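Side-chain contacts in AvrRxo1-ORF1 (Xanthomonas oryzae pv. oryzicola, PDB 4Z8T), which is a type III effector whose polynucleotide kinase-like domain probably phosphorylates a nucleotide-type substrate, and which binds the chaperone-like partner AvrRxo1-ORF2: residues G30-E35 with S130-D135; R48-T53 with A97-V102. All blocks are in the same frame, centred on the assembly; numbering follows the deposited sequence.

Interaction 1 of 2, residues G30-E35 with S130-D135; sequences GNWHPE and SSFLAD
W32 and F132 meet as two nearly parallel flat side chains that slide past each other in opposite directions. NE1 of W32 reaches over one face of the phenyl ring and stands 4.0 Å from CZ of F132. A little further along, CZ2 of W32 lies over the same ring, offset toward its rim, 4.1 Å from CD2 of F132. The planes are inclined by only 30°, yet the centroid of the five-membered ring of W32 lies 5.3 Å from that of F132. The rings are thus slid well apart, with little overlap. The backbones stay well separated, with the CA atoms of W32 and F132 12.0 Å from each other, and the two long aromatic side chains bridge that gap. In this way the turn leading into helix 34-60, whose N-cap position is H33, is packed against helix 123-141 of the Zeta toxin-like, P-loop kinase region. F132 swings its CG anti to the backbone N (chi1 154°), which carries the ring off its helix to the indole. H40, one turn and more into helix 34-60, meets both rings, edge-to-face with W32 and at a steep tilt to F132, completing a small aromatic cluster. The indole N-H is spent on the carbonyl of L26, which satisfies this buried polar atom and fixes the rotation of the ring. Beyond F132 on the same helix, D135 forms a salt bridge with R59 of the AvrRxo1-ORF2 chain.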
# COMPACT_ATOMS: atom_id res chain seq x y z
N GLY A 30 9.01 -40.62 29.27
CA GLY A 30 9.84 -41.80 29.45
C GLY A 30 10.34 -42.48 28.18
O GLY A 30 10.85 -43.60 28.24
N ASN A 31 10.18 -41.82 27.04
CA ASN A 31 10.75 -42.32 25.79
C ASN A 31 12.04 -41.57 25.45
O ASN A 31 12.49 -41.55 24.31
CB ASN A 31 9.74 -42.17 24.65
CG ASN A 31 8.81 -43.36 24.54
OD1 ASN A 31 9.24 -44.51 24.70
ND2 ASN A 31 7.54 -43.10 24.26
N TRP A 32 12.62 -40.95 26.48
CA TRP A 32 13.86 -40.22 26.35
C TRP A 32 14.95 -40.95 27.11
O TRP A 32 14.67 -41.67 28.07
CB TRP A 32 13.71 -38.80 26.91
CG TRP A 32 12.68 -37.96 26.21
CD1 TRP A 32 11.33 -37.96 26.43
CD2 TRP A 32 12.92 -36.97 25.20
NE1 TRP A 32 10.72 -37.04 25.61
CE2 TRP A 32 11.68 -36.42 24.84
CE3 TRP A 32 14.07 -36.51 24.56
CZ2 TRP A 32 11.55 -35.43 23.87
CZ3 TRP A 32 13.95 -35.53 23.60
CH2 TRP A 32 12.69 -35.00 23.26
N HIS A 33 16.20 -40.77 26.69
CA HIS A 33 17.34 -41.24 27.46
C HIS A 33 17.27 -40.65 28.86
O HIS A 33 16.92 -39.49 29.02
CB HIS A 33 18.65 -40.80 26.81
CG HIS A 33 19.11 -41.71 25.72
ND1 HIS A 33 20.07 -42.69 25.92
CD2 HIS A 33 18.75 -41.81 24.41
CE1 HIS A 33 20.28 -43.33 24.79
NE2 HIS A 33 19.49 -42.82 23.86
N PRO A 34 17.60 -41.46 29.88
CA PRO A 34 17.57 -41.05 31.29
C PRO A 34 18.26 -39.72 31.56
O PRO A 34 17.72 -38.92 32.33
CB PRO A 34 18.31 -42.20 32.01
CG PRO A 34 18.61 -43.24 30.95
CD PRO A 34 17.77 -42.92 29.76
N GLU A 35 19.43 -39.47 30.97
CA GLU A 35 20.11 -38.21 31.20
C GLU A 35 19.28 -37.05 30.68
O GLU A 35 19.23 -35.98 31.30
CB GLU A 35 21.48 -38.18 30.52
CG GLU A 35 22.50 -39.14 31.09
CD GLU A 35 22.44 -40.50 30.44
OE1 GLU A 35 21.42 -40.82 29.78
OE2 GLU A 35 23.42 -41.26 30.57
N SER A 130 12.05 -28.16 22.80
CA SER A 130 11.71 -27.00 23.61
C SER A 130 10.19 -26.80 23.61
O SER A 130 9.62 -26.36 24.60
CB SER A 130 12.43 -25.74 23.13
OG SER A 130 11.83 -25.21 21.97
N SER A 131 9.56 -27.15 22.49
CA SER A 131 8.11 -27.02 22.36
C SER A 131 7.43 -28.04 23.27
O SER A 131 6.46 -27.73 23.97
CB SER A 131 7.68 -27.18 20.90
OG SER A 131 6.27 -27.00 20.77
N PHE A 132 7.96 -29.26 23.27
CA PHE A 132 7.50 -30.29 24.18
C PHE A 132 7.59 -29.85 25.64
O PHE A 132 6.65 -30.03 26.42
CB PHE A 132 8.28 -31.58 23.94
CG PHE A 132 8.35 -32.48 25.13
CD1 PHE A 132 7.29 -33.31 25.46
CD2 PHE A 132 9.49 -32.51 25.92
CE1 PHE A 132 7.36 -34.14 26.56
CE2 PHE A 132 9.56 -33.34 27.03
CZ PHE A 132 8.49 -34.16 27.34
N LEU A 133 8.72 -29.25 26.02
CA LEU A 133 8.86 -28.76 27.39
C LEU A 133 7.88 -27.63 27.69
O LEU A 133 7.34 -27.56 28.79
CB LEU A 133 10.29 -28.30 27.66
CG LEU A 133 11.33 -29.41 27.77
CD1 LEU A 133 12.66 -28.84 28.22
CD2 LEU A 133 10.87 -30.51 28.74
N ALA A 134 7.65 -26.74 26.72
CA ALA A 134 6.74 -25.63 26.95
C ALA A 134 5.33 -26.14 27.19
O ALA A 134 4.58 -25.59 28.00
CB ALA A 134 6.76 -24.65 25.77
N ASP A 135 4.96 -27.21 26.48
CA ASP A 135 3.62 -27.76 26.61
C ASP A 135 3.44 -28.46 27.95
O ASP A 135 2.38 -28.39 28.57
CB ASP A 135 3.32 -28.71 25.46
CG ASP A 135 3.18 -27.99 24.14
OD1 ASP A 135 2.90 -26.77 24.16
OD2 ASP A 135 3.33 -28.65 23.09

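Interaction 2 of 2, residues R48-T53 with A97-V102; sequences RSSALT and AGKGCV
S50 sets its small side chain against the backbone of G100 and the side chain of K99, where the loop passes beside the helix. Starting from CB, the first neighbour is CA of G100, 3.7 Å from CB of S50, a plain van der Waals touch. The backbone N of G100 lies almost as near, at 3.8 Å from the same CB. One bond further out, OG of S50 lies 3.7 Å from CB of K99. It is also 3.9 Å from CE of K99: the bend at chi3 (-66°) keeps that methylene beside the hydroxyl, while the end of the chain leads away from the helix. The hydroxyl also has a weak hydrogen bond to the carbonyl of Q46, one turn earlier, a common way for serine to settle its polar tip within a helix. The loop connects helix 87-95, closed by a Schellman motif with A97 as its C-prime residue, to helix 108-113 in the P-loop kinase-like fold. Glycine suits position 100 twice over: at its positive phi (112°) a CB would jam against O of K99, and it would also press on O of S50 and N of A51, since CA of G100 is 4.1 Å from CA of A51. At A51 the short methyl fits between the loop and helix 123-141: its CB rests 3.6 Å from O of G100, and F137 and L141 also touch it.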
# COMPACT_ATOMS: atom_id res chain seq x y z
N ARG A 48 9.08 -23.64 36.58
CA ARG A 48 7.96 -23.62 37.51
C ARG A 48 8.23 -22.74 38.71
O ARG A 48 7.34 -22.02 39.18
CB ARG A 48 7.60 -25.06 37.91
CG ARG A 48 6.91 -25.79 36.77
CD ARG A 48 6.77 -27.28 37.00
NE ARG A 48 6.07 -27.88 35.86
CZ ARG A 48 6.15 -29.16 35.49
NH1 ARG A 48 6.91 -30.02 36.16
NH2 ARG A 48 5.45 -29.58 34.43
N SER A 49 9.46 -22.76 39.20
CA SER A 49 9.84 -21.89 40.30
C SER A 49 9.69 -20.43 39.89
O SER A 49 9.12 -19.63 40.63
CB SER A 49 11.27 -22.18 40.76
OG SER A 49 11.62 -21.33 41.83
N SER A 50 10.16 -20.11 38.70
CA SER A 50 10.08 -18.74 38.20
C SER A 50 8.63 -18.34 38.02
O SER A 50 8.25 -17.23 38.37
CB SER A 50 10.82 -18.60 36.88
OG SER A 50 12.22 -18.75 37.08
N ALA A 51 7.81 -19.24 37.49
CA ALA A 51 6.41 -18.92 37.27
C ALA A 51 5.69 -18.68 38.60
O ALA A 51 4.80 -17.82 38.70
CB ALA A 51 5.72 -20.03 36.48
N LEU A 52 6.06 -19.44 39.63
CA LEU A 52 5.40 -19.27 40.91
C LEU A 52 5.79 -17.93 41.52
O LEU A 52 4.97 -17.26 42.14
CB LEU A 52 5.74 -20.42 41.86
CG LEU A 52 4.97 -20.50 43.17
CD1 LEU A 52 3.47 -20.55 42.94
CD2 LEU A 52 5.42 -21.72 43.97
N THR A 53 7.05 -17.54 41.34
CA THR A 53 7.49 -16.23 41.81
C THR A 53 6.66 -15.13 41.14
O THR A 53 6.15 -14.23 41.82
CB THR A 53 8.99 -16.01 41.52
OG1 THR A 53 9.75 -16.94 42.30
CG2 THR A 53 9.40 -14.61 41.90
N ALA A 97 13.98 -11.74 36.67
CA ALA A 97 14.81 -11.31 35.54
C ALA A 97 14.20 -11.75 34.22
O ALA A 97 14.91 -12.17 33.30
CB ALA A 97 16.24 -11.84 35.68
N GLY A 98 12.88 -11.67 34.13
CA GLY A 98 12.18 -11.98 32.90
C GLY A 98 11.77 -13.42 32.69
O GLY A 98 11.11 -13.74 31.69
N LYS A 99 12.14 -14.31 33.61
CA LYS A 99 11.83 -15.72 33.45
C LYS A 99 10.43 -16.07 33.96
O LYS A 99 9.85 -15.32 34.75
CB LYS A 99 12.89 -16.57 34.16
CG LYS A 99 14.29 -16.36 33.60
CD LYS A 99 15.29 -17.30 34.26
CE LYS A 99 15.47 -16.98 35.73
NZ LYS A 99 16.10 -15.64 35.94
N GLY A 100 9.90 -17.21 33.52
CA GLY A 100 8.66 -17.73 34.06
C GLY A 100 7.49 -17.72 33.09
O GLY A 100 6.40 -18.20 33.41
N CYS A 101 7.72 -17.17 31.90
CA CYS A 101 6.66 -17.08 30.89
C CYS A 101 6.54 -18.35 30.06
O CYS A 101 7.53 -19.08 29.87
CB CYS A 101 6.90 -15.88 29.96
SG CYS A 101 7.02 -14.30 30.82
N VAL A 102 5.33 -18.62 29.57
CA VAL A 102 5.12 -19.75 28.66
C VAL A 102 5.57 -19.38 27.25
O VAL A 102 4.97 -18.53 26.59
CB VAL A 102 3.65 -20.19 28.61
CG1 VAL A 102 3.48 -21.34 27.63
CG2 VAL A 102 3.19 -20.60 29.99

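Both interactions draw on helix 34-60. Interaction 1 lies at the turn entering it and interaction 2 about midway along, their centres 19 Å apart and their nearest atoms about 4 Å apart without touching. Along the chain the order is 30-35, 48-53, 97-102, 130-135, so interaction 2 is nested within the loop that interaction 1 closes. Helix 123-141 ties them together: it supplies one side of interaction 1, and further along it packs against A51 and V102 of interaction 2. V102 also pairs through its backbone with V155 and D157, tying the loop 97-102 to strand 154-157 at the edge of the kinase-like sheet.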